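Local coordinates for protein neutral ceramidase (Pseudomonas aeruginosa, PDB 2ZXC) that hydrolyses the N-acyl linkage of ceramides to give sphingosine and a free fatty acid, and also catalyses the reverse synthesis, as a zinc-dependent secreted amidohydrolase, at residues K557-V562 against I615-N620; F304-I309 against P318-T323. One frame throughout, in Å; residues are numbered along the deposited sequence.

Interaction 1: residues K557-V562 against I615-N620; sequences KTFLEV and IRHYGN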
ATOM      1  N   LYS A 557     -10.958  13.458   9.156  1.00 22.93           N
ATOM      2  CA  LYS A 557     -10.881  14.875   9.486  1.00 23.51           C
ATOM      3  C   LYS A 557      -9.557  15.442   8.989  1.00 23.10           C
ATOM      4  O   LYS A 557      -8.989  14.922   8.027  1.00 22.03           O
ATOM      5  CB  LYS A 557     -11.038  15.084  10.992  1.00 26.31           C
ATOM      6  CG  LYS A 557     -12.493  15.019  11.439  1.00 30.52           C
ATOM      7  CD  LYS A 557     -12.619  14.392  12.814  1.00 34.81           C
ATOM      8  CE  LYS A 557     -13.205  15.358  13.825  1.00 37.70           C
ATOM      9  NZ  LYS A 557     -14.658  15.586  13.593  1.00 42.82           N
ATOM     10  N   THR A 558      -9.054  16.492   9.630  1.00 21.05           N
ATOM     11  CA  THR A 558      -7.813  17.088   9.151  1.00 20.30           C
ATOM     12  C   THR A 558      -7.068  17.895  10.202  1.00 19.25           C
ATOM     13  O   THR A 558      -7.663  18.376  11.160  1.00 17.90           O
ATOM     14  CB  THR A 558      -8.109  18.007   7.955  1.00 21.33           C
ATOM     15  OG1 THR A 558      -6.896  18.595   7.478  1.00 19.98           O
ATOM     16  CG2 THR A 558      -9.088  19.107   8.372  1.00 20.03           C
ATOM     17  N   PHE A 559      -5.759  18.036  10.011  1.00 18.59           N
ATOM     18  CA  PHE A 559      -4.924  18.803  10.928  1.00 19.93           C
ATOM     19  C   PHE A 559      -4.886  20.258  10.483  1.00 19.85           C
ATOM     20  O   PHE A 559      -4.408  21.131  11.209  1.00 19.67           O
ATOM     21  CB  PHE A 559      -3.502  18.232  10.971  1.00 16.79           C
ATOM     22  CG  PHE A 559      -3.377  16.994  11.799  1.00 16.35           C
ATOM     23  CD1 PHE A 559      -3.220  17.079  13.184  1.00 18.60           C
ATOM     24  CD2 PHE A 559      -3.444  15.739  11.210  1.00 15.61           C
ATOM     25  CE1 PHE A 559      -3.131  15.925  13.969  1.00 14.99           C
ATOM     26  CE2 PHE A 559      -3.361  14.584  11.980  1.00 16.51           C
ATOM     27  CZ  PHE A 559      -3.204  14.678  13.363  1.00 16.04           C
ATOM     28  N   LEU A 560      -5.393  20.517   9.283  1.00 20.50           N
ATOM     29  CA  LEU A 560      -5.412  21.879   8.776  1.00 21.48           C
ATOM     30  C   LEU A 560      -6.448  22.143   7.701  1.00 22.35           C
ATOM     31  O   LEU A 560      -6.936  21.227   7.034  1.00 22.09           O
ATOM     32  CB  LEU A 560      -4.026  22.291   8.253  1.00 20.99           C
ATOM     33  CG  LEU A 560      -3.306  21.715   7.021  1.00 24.99           C
ATOM     34  CD1 LEU A 560      -2.746  20.340   7.331  1.00 26.58           C
ATOM     35  CD2 LEU A 560      -4.233  21.691   5.818  1.00 21.56           C
ATOM     36  N   GLU A 561      -6.783  23.415   7.549  1.00 23.41           N
ATOM     37  CA  GLU A 561      -7.733  23.844   6.542  1.00 26.55           C
ATOM     38  C   GLU A 561      -7.321  25.213   6.030  1.00 27.28           C
ATOM     39  O   GLU A 561      -7.020  26.117   6.814  1.00 26.64           O
ATOM     40  CB  GLU A 561      -9.151  23.955   7.108  1.00 25.51           C
ATOM     41  CG  GLU A 561      -9.741  22.682   7.659  1.00 30.81           C
ATOM     42  CD  GLU A 561     -11.163  22.890   8.147  1.00 32.17           C
ATOM     43  OE1 GLU A 561     -11.446  23.980   8.681  1.00 34.92           O
ATOM     44  OE2 GLU A 561     -11.993  21.967   8.010  1.00 36.14           O
ATOM     45  N   VAL A 562      -7.287  25.345   4.711  1.00 27.03           N
ATOM     46  CA  VAL A 562      -6.980  26.614   4.081  1.00 29.30           C
ATOM     47  C   VAL A 562      -8.377  27.154   3.813  1.00 31.19           C
ATOM     48  O   VAL A 562      -9.150  26.552   3.065  1.00 33.42           O
ATOM     49  CB  VAL A 562      -6.226  26.424   2.761  1.00 27.86           C
ATOM     50  CG1 VAL A 562      -6.080  27.759   2.054  1.00 28.01           C
ATOM     51  CG2 VAL A 562      -4.855  25.833   3.038  1.00 27.78           C
ATOM     52  N   ILE A 615      -5.428  30.261   7.557  1.00 29.35           N
ATOM     53  CA  ILE A 615      -5.186  28.852   7.812  1.00 27.76           C
ATOM     54  C   ILE A 615      -5.602  28.451   9.211  1.00 27.75           C
ATOM     55  O   ILE A 615      -5.279  29.120  10.192  1.00 28.24           O
ATOM     56  CB  ILE A 615      -3.699  28.501   7.587  1.00 27.34           C
ATOM     57  CG1 ILE A 615      -3.359  28.698   6.103  1.00 26.11           C
ATOM     58  CG2 ILE A 615      -3.417  27.066   8.045  1.00 23.81           C
ATOM     59  CD1 ILE A 615      -1.917  28.397   5.740  1.00 25.67           C
ATOM     60  N   ARG A 616      -6.331  27.346   9.290  1.00 27.94           N
ATOM     61  CA  ARG A 616      -6.805  26.839  10.561  1.00 26.94           C
ATOM     62  C   ARG A 616      -6.131  25.511  10.874  1.00 26.10           C
ATOM     63  O   ARG A 616      -5.956  24.670   9.996  1.00 25.21           O
ATOM     64  CB  ARG A 616      -8.322  26.662  10.510  1.00 27.71           C
ATOM     65  CG  ARG A 616      -8.924  26.195  11.815  1.00 32.07           C
ATOM     66  CD  ARG A 616     -10.428  26.372  11.813  1.00 33.47           C
ATOM     67  NE  ARG A 616     -11.015  25.884  13.055  1.00 37.44           N
ATOM     68  CZ  ARG A 616     -12.311  25.929  13.341  1.00 39.69           C
ATOM     69  NH1 ARG A 616     -12.747  25.456  14.499  1.00 41.65           N
ATOM     70  NH2 ARG A 616     -13.169  26.450  12.473  1.00 41.86           N
ATOM     71  N   HIS A 617      -5.745  25.340  12.133  1.00 25.62           N
ATOM     72  CA  HIS A 617      -5.097  24.116  12.582  1.00 23.60           C
ATOM     73  C   HIS A 617      -5.963  23.417  13.623  1.00 23.40           C
ATOM     74  O   HIS A 617      -6.569  24.064  14.472  1.00 22.28           O
ATOM     75  CB  HIS A 617      -3.719  24.425  13.185  1.00 22.45           C
ATOM     76  CG  HIS A 617      -3.113  23.277  13.934  1.00 22.59           C
ATOM     77  ND1 HIS A 617      -2.881  22.049  13.355  1.00 22.66           N
ATOM     78  CD2 HIS A 617      -2.730  23.158  15.229  1.00 22.61           C
ATOM     79  CE1 HIS A 617      -2.384  21.221  14.259  1.00 23.21           C
ATOM     80  NE2 HIS A 617      -2.283  21.870  15.406  1.00 20.64           N
ATOM     81  N   TYR A 618      -6.025  22.093  13.535  1.00 23.03           N
ATOM     82  CA  TYR A 618      -6.784  21.280  14.477  1.00 22.22           C
ATOM     83  C   TYR A 618      -5.782  20.278  15.029  1.00 22.79           C
ATOM     84  O   TYR A 618      -5.023  19.671  14.267  1.00 22.67           O
ATOM     85  CB  TYR A 618      -7.902  20.511  13.772  1.00 22.64           C
ATOM     86  CG  TYR A 618      -8.988  21.357  13.158  1.00 22.77           C
ATOM     87  CD1 TYR A 618     -10.164  21.639  13.855  1.00 23.37           C
ATOM     88  CD2 TYR A 618      -8.859  21.844  11.863  1.00 25.09           C
ATOM     89  CE1 TYR A 618     -11.188  22.380  13.267  1.00 24.77           C
ATOM     90  CE2 TYR A 618      -9.874  22.585  11.266  1.00 26.03           C
ATOM     91  CZ  TYR A 618     -11.033  22.846  11.968  1.00 24.88           C
ATOM     92  OH  TYR A 618     -12.043  23.549  11.349  1.00 29.06           O
ATOM     93  N   GLY A 619      -5.776  20.103  16.345  1.00 21.37           N
ATOM     94  CA  GLY A 619      -4.854  19.167  16.946  1.00 19.20           C
ATOM     95  C   GLY A 619      -5.437  18.585  18.213  1.00 19.07           C
ATOM     96  O   GLY A 619      -6.589  18.835  18.547  1.00 19.37           O
ATOM     97  N   ASN A 620      -4.642  17.795  18.915  1.00 16.97           N
ATOM     98  CA  ASN A 620      -5.098  17.201  20.152  1.00 18.54           C
ATOM     99  C   ASN A 620      -3.924  17.156  21.107  1.00 18.52           C
ATOM    100  O   ASN A 620      -2.803  16.868  20.705  1.00 18.20           O
ATOM    101  CB  ASN A 620      -5.654  15.801  19.895  1.00 18.24           C
ATOM    102  CG  ASN A 620      -6.791  15.812  18.894  1.00 20.28           C
ATOM    103  OD1 ASN A 620      -6.570  15.951  17.682  1.00 15.91           O
ATOM    104  ND2 ASN A 620      -8.024  15.691  19.395  1.00 19.49           N
TER
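Phe-559 O takes two donors from strand 611-622: Tyr-618 N at 3.0 Å, arriving from above the carbonyl plane, and His-617 ND1 at 2.8 Å, within that plane. The imidazole gets there because CG of His-617 stands anti to the backbone N (chi1 168°), though its bond is bent. Two residues on, Glu-561 and Arg-616 form an antiparallel hydrogen-bonded pair: Glu-561 N bonds Arg-616 O at 2.9 Å, Arg-616 N bonds Glu-561 O at 2.8 Å, and Leu-560 CA makes a CA-H...O contact with Arg-616 O at 3.1 Å. Leu-560, Val-562, Ile-615 and His-617 share the buried face. The other face, bearing Glu-561 and Arg-616, is looser and partly solvent-exposed. Here Tyr-618 OH donates to Glu-561 OE1 (2.8 Å) from above the carboxylate, whose plane stands 84° from the ring; Arg-616 runs out extended, its NE 4.8 Å from Glu-561 OE1. Thr-558 OG1 and Phe-559 N both bond Asp-579, a magnesium ligand. The two strands are inner members of a five-stranded sheet, between 574-578 and 629-642, and Ala-598, Ile-600 and Trp-602 of strand 595-603, from another sheet, pack on the buried face, consistent with a beta sandwich.

Interaction 2: residues F304-I309 against P318-T323; sequences FTRLPI and PRQLCT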
ATOM      1  N   PHE A 304       2.651 -23.179   3.982  1.00 23.04           N
ATOM      2  CA  PHE A 304       3.836 -23.309   3.146  1.00 23.15           C
ATOM      3  C   PHE A 304       4.911 -24.214   3.705  1.00 23.63           C
ATOM      4  O   PHE A 304       5.808 -24.632   2.977  1.00 24.83           O
ATOM      5  CB  PHE A 304       4.434 -21.927   2.873  1.00 21.32           C
ATOM      6  CG  PHE A 304       3.849 -21.242   1.667  1.00 22.45           C
ATOM      7  CD1 PHE A 304       2.481 -21.301   1.414  1.00 21.25           C
ATOM      8  CD2 PHE A 304       4.665 -20.543   0.783  1.00 20.54           C
ATOM      9  CE1 PHE A 304       1.930 -20.675   0.299  1.00 21.31           C
ATOM     10  CE2 PHE A 304       4.122 -19.912  -0.339  1.00 21.94           C
ATOM     11  CZ  PHE A 304       2.750 -19.978  -0.581  1.00 20.61           C
ATOM     12  N   THR A 305       4.818 -24.523   4.992  1.00 25.24           N
ATOM     13  CA  THR A 305       5.804 -25.370   5.648  1.00 26.93           C
ATOM     14  C   THR A 305       6.008 -26.709   4.959  1.00 28.85           C
ATOM     15  O   THR A 305       5.174 -27.606   5.049  1.00 31.66           O
ATOM     16  CB  THR A 305       5.426 -25.615   7.114  1.00 25.93           C
ATOM     17  OG1 THR A 305       5.326 -24.353   7.784  1.00 24.92           O
ATOM     18  CG2 THR A 305       6.484 -26.474   7.808  1.00 24.56           C
ATOM     19  N   ARG A 306       7.130 -26.834   4.263  1.00 30.22           N
ATOM     20  CA  ARG A 306       7.454 -28.067   3.564  1.00 32.44           C
ATOM     21  C   ARG A 306       6.366 -28.465   2.564  1.00 31.26           C
ATOM     22  O   ARG A 306       6.042 -29.639   2.411  1.00 31.91           O
ATOM     23  CB  ARG A 306       7.688 -29.186   4.586  1.00 33.35           C
ATOM     24  CG  ARG A 306       8.855 -28.899   5.534  1.00 39.21           C
ATOM     25  CD  ARG A 306       9.259 -30.136   6.325  1.00 44.01           C
ATOM     26  NE  ARG A 306       8.239 -30.521   7.297  1.00 49.56           N
ATOM     27  CZ  ARG A 306       8.065 -29.927   8.474  1.00 51.61           C
ATOM     28  NH1 ARG A 306       7.104 -30.342   9.291  1.00 51.96           N
ATOM     29  NH2 ARG A 306       8.861 -28.927   8.842  1.00 51.94           N
ATOM     30  N   LEU A 307       5.816 -27.470   1.878  1.00 29.99           N
ATOM     31  CA  LEU A 307       4.769 -27.704   0.891  1.00 28.69           C
ATOM     32  C   LEU A 307       5.312 -28.516  -0.293  1.00 26.81           C
ATOM     33  O   LEU A 307       6.330 -28.155  -0.895  1.00 24.41           O
ATOM     34  CB  LEU A 307       4.221 -26.360   0.390  1.00 30.88           C
ATOM     35  CG  LEU A 307       2.891 -26.303  -0.372  1.00 31.90           C
ATOM     36  CD1 LEU A 307       2.629 -24.873  -0.797  1.00 32.38           C
ATOM     37  CD2 LEU A 307       2.931 -27.190  -1.589  1.00 34.58           C
ATOM     38  N   PRO A 308       4.634 -29.623  -0.639  1.00 26.01           N
ATOM     39  CA  PRO A 308       5.047 -30.483  -1.756  1.00 24.99           C
ATOM     40  C   PRO A 308       4.874 -29.773  -3.102  1.00 24.13           C
ATOM     41  O   PRO A 308       3.795 -29.272  -3.409  1.00 21.61           O
ATOM     42  CB  PRO A 308       4.114 -31.690  -1.635  1.00 25.78           C
ATOM     43  CG  PRO A 308       3.725 -31.700  -0.183  1.00 26.85           C
ATOM     44  CD  PRO A 308       3.515 -30.233   0.099  1.00 26.13           C
ATOM     45  N   ILE A 309       5.937 -29.736  -3.900  1.00 23.59           N
ATOM     46  CA  ILE A 309       5.883 -29.095  -5.209  1.00 23.97           C
ATOM     47  C   ILE A 309       6.074 -30.162  -6.283  1.00 24.32           C
ATOM     48  O   ILE A 309       7.124 -30.797  -6.353  1.00 24.76           O
ATOM     49  CB  ILE A 309       6.988 -28.047  -5.350  1.00 25.26           C
ATOM     50  CG1 ILE A 309       7.052 -27.189  -4.084  1.00 26.04           C
ATOM     51  CG2 ILE A 309       6.714 -27.169  -6.560  1.00 25.57           C
ATOM     52  CD1 ILE A 309       8.294 -26.309  -4.000  1.00 25.85           C
ATOM     53  N   PRO A 318      10.555 -34.001  -7.563  1.00 34.62           N
ATOM     54  CA  PRO A 318       9.701 -33.466  -6.493  1.00 33.85           C
ATOM     55  C   PRO A 318      10.495 -32.599  -5.514  1.00 31.67           C
ATOM     56  O   PRO A 318      11.668 -32.856  -5.256  1.00 30.25           O
ATOM     57  CB  PRO A 318       9.153 -34.728  -5.822  1.00 33.50           C
ATOM     58  CG  PRO A 318       9.143 -35.738  -6.948  1.00 35.70           C
ATOM     59  CD  PRO A 318      10.466 -35.471  -7.628  1.00 35.77           C
ATOM     60  N   ARG A 319       9.851 -31.566  -4.978  1.00 31.77           N
ATOM     61  CA  ARG A 319      10.501 -30.680  -4.013  1.00 30.06           C
ATOM     62  C   ARG A 319       9.531 -30.260  -2.932  1.00 28.47           C
ATOM     63  O   ARG A 319       8.315 -30.353  -3.096  1.00 28.95           O
ATOM     64  CB  ARG A 319      11.015 -29.404  -4.679  1.00 30.71           C
ATOM     65  CG  ARG A 319      11.875 -29.610  -5.886  1.00 32.98           C
ATOM     66  CD  ARG A 319      13.156 -30.323  -5.544  1.00 36.77           C
ATOM     67  NE  ARG A 319      14.073 -30.261  -6.673  1.00 37.92           N
ATOM     68  CZ  ARG A 319      15.330 -29.862  -6.570  1.00 39.38           C
ATOM     69  NH1 ARG A 319      15.808 -29.502  -5.387  1.00 41.80           N
ATOM     70  NH2 ARG A 319      16.097 -29.797  -7.647  1.00 38.81           N
ATOM     71  N   GLN A 320      10.092 -29.786  -1.828  1.00 28.92           N
ATOM     72  CA  GLN A 320       9.315 -29.285  -0.708  1.00 27.78           C
ATOM     73  C   GLN A 320       9.902 -27.930  -0.368  1.00 26.53           C
ATOM     74  O   GLN A 320      11.120 -27.762  -0.344  1.00 24.95           O
ATOM     75  CB  GLN A 320       9.418 -30.219   0.501  1.00 31.46           C
ATOM     76  CG  GLN A 320       8.583 -31.479   0.362  1.00 37.70           C
ATOM     77  CD  GLN A 320       8.542 -32.308   1.629  1.00 40.39           C
ATOM     78  OE1 GLN A 320       7.764 -33.257   1.733  1.00 43.39           O
ATOM     79  NE2 GLN A 320       9.379 -31.958   2.599  1.00 42.57           N
ATOM     80  N   LEU A 321       9.030 -26.959  -0.136  1.00 26.21           N
ATOM     81  CA  LEU A 321       9.446 -25.606   0.214  1.00 24.63           C
ATOM     82  C   LEU A 321      10.274 -25.625   1.498  1.00 24.31           C
ATOM     83  O   LEU A 321      10.027 -26.441   2.382  1.00 24.74           O
ATOM     84  CB  LEU A 321       8.201 -24.742   0.419  1.00 23.79           C
ATOM     85  CG  LEU A 321       7.945 -23.520  -0.460  1.00 22.75           C
ATOM     86  CD1 LEU A 321       8.405 -23.761  -1.886  1.00 20.00           C
ATOM     87  CD2 LEU A 321       6.463 -23.196  -0.406  1.00 19.69           C
ATOM     88  N   CYS A 322      11.252 -24.732   1.601  1.00 23.58           N
ATOM     89  CA  CYS A 322      12.067 -24.653   2.808  1.00 22.32           C
ATOM     90  C   CYS A 322      11.313 -23.771   3.793  1.00 23.41           C
ATOM     91  O   CYS A 322      10.391 -23.048   3.405  1.00 21.76           O
ATOM     92  CB  CYS A 322      13.417 -23.966   2.538  1.00 25.28           C
ATOM     93  SG  CYS A 322      14.178 -24.186   0.911  1.00 26.91           S
ATOM     94  N   THR A 323      11.695 -23.824   5.065  1.00 21.99           N
ATOM     95  CA  THR A 323      11.073 -22.943   6.041  1.00 21.40           C
ATOM     96  C   THR A 323      11.732 -21.603   5.738  1.00 18.80           C
ATOM     97  O   THR A 323      12.826 -21.572   5.181  1.00 21.18           O
ATOM     98  CB  THR A 323      11.384 -23.361   7.490  1.00 22.02           C
ATOM     99  OG1 THR A 323      12.743 -23.790   7.583  1.00 21.90           O
ATOM    100  CG2 THR A 323      10.463 -24.480   7.928  1.00 23.44           C
TER
HETATM  101  O   HOH W   1       7.960 -23.513   4.100  1.00 22.38           O
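Ile-309 and Leu-321 are brought together by their first torsions: CG1 of Ile-309 lies beside its backbone N (chi1 -45°), while Leu-321 has a chi1 of -119°, away from the staggered positions. The two chains cross at about a right angle, and CD1 of each ends only 3.3 Å from the other, so close that the exact placing of these methyls is doubtful. The second branch of Leu-321 goes the other way: its CD2 lies 3.4 Å from Phe-304 CD2, obliquely to the ring, and 4.0 Å from Leu-307 CB. Leu-321 is thus wedged among three apolar residues of 304-309. Main-chain bonds run alongside: a type II turn from Phe-304 to Leu-307, with Arg-306 at a positive phi (57°), reverses the chain before the short strand 308-309; Leu-321 N then bonds Leu-307 O at 3.0 Å, and Ile-309 and Arg-319 bond each other in both directions, Ile-309 N to Arg-319 O at 2.6 Å and Arg-319 N to Ile-309 O at 3.1 Å. Near the turn a water donates to Cys-322 O and, weakly, to Phe-304 O. On the exposed side the extended Gln-320 chain passes obliquely over the turn, its NE2 3.8 Å from Arg-306 CB. The end of Arg-319 turns from 304-309 to a salt bridge with Asp-315 in the loop that joins the two strands, and Cys-322 is joined by a disulfide to Cys-370. Helix 471-488 adds Leu-478 against Phe-304 and Leu-307, and Ala-474 against Leu-321. The chemistry is therefore divided: main-chain bonds fix the register of this small hairpin, apolar side chains seat one side of it on the helix, and the polar chains of Arg-306 and Gln-320 meet at the surface through van der Waals contact.

The two contacts lie on opposite sides of the chain's centre, their own centres about 52 Å apart and their nearest atoms about 37 Å apart, so they do not touch. Along the chain they come in series: interaction 2 closes before interaction 1 opens. They share no sheet. Interaction 2 is a two-stranded hairpin in the N-terminal ceramidase region, which also supplies the zinc ligands; interaction 1 pairs inner strands of a five-stranded sheet in the C-terminal region, beside the magnesium site. That magnesium is bound by His-37 together with Asp-579, Asp-581 and Thr-584, so it links the two regions; interaction 1 adjoins that link through Asp-579, and interaction 2 lies far from it.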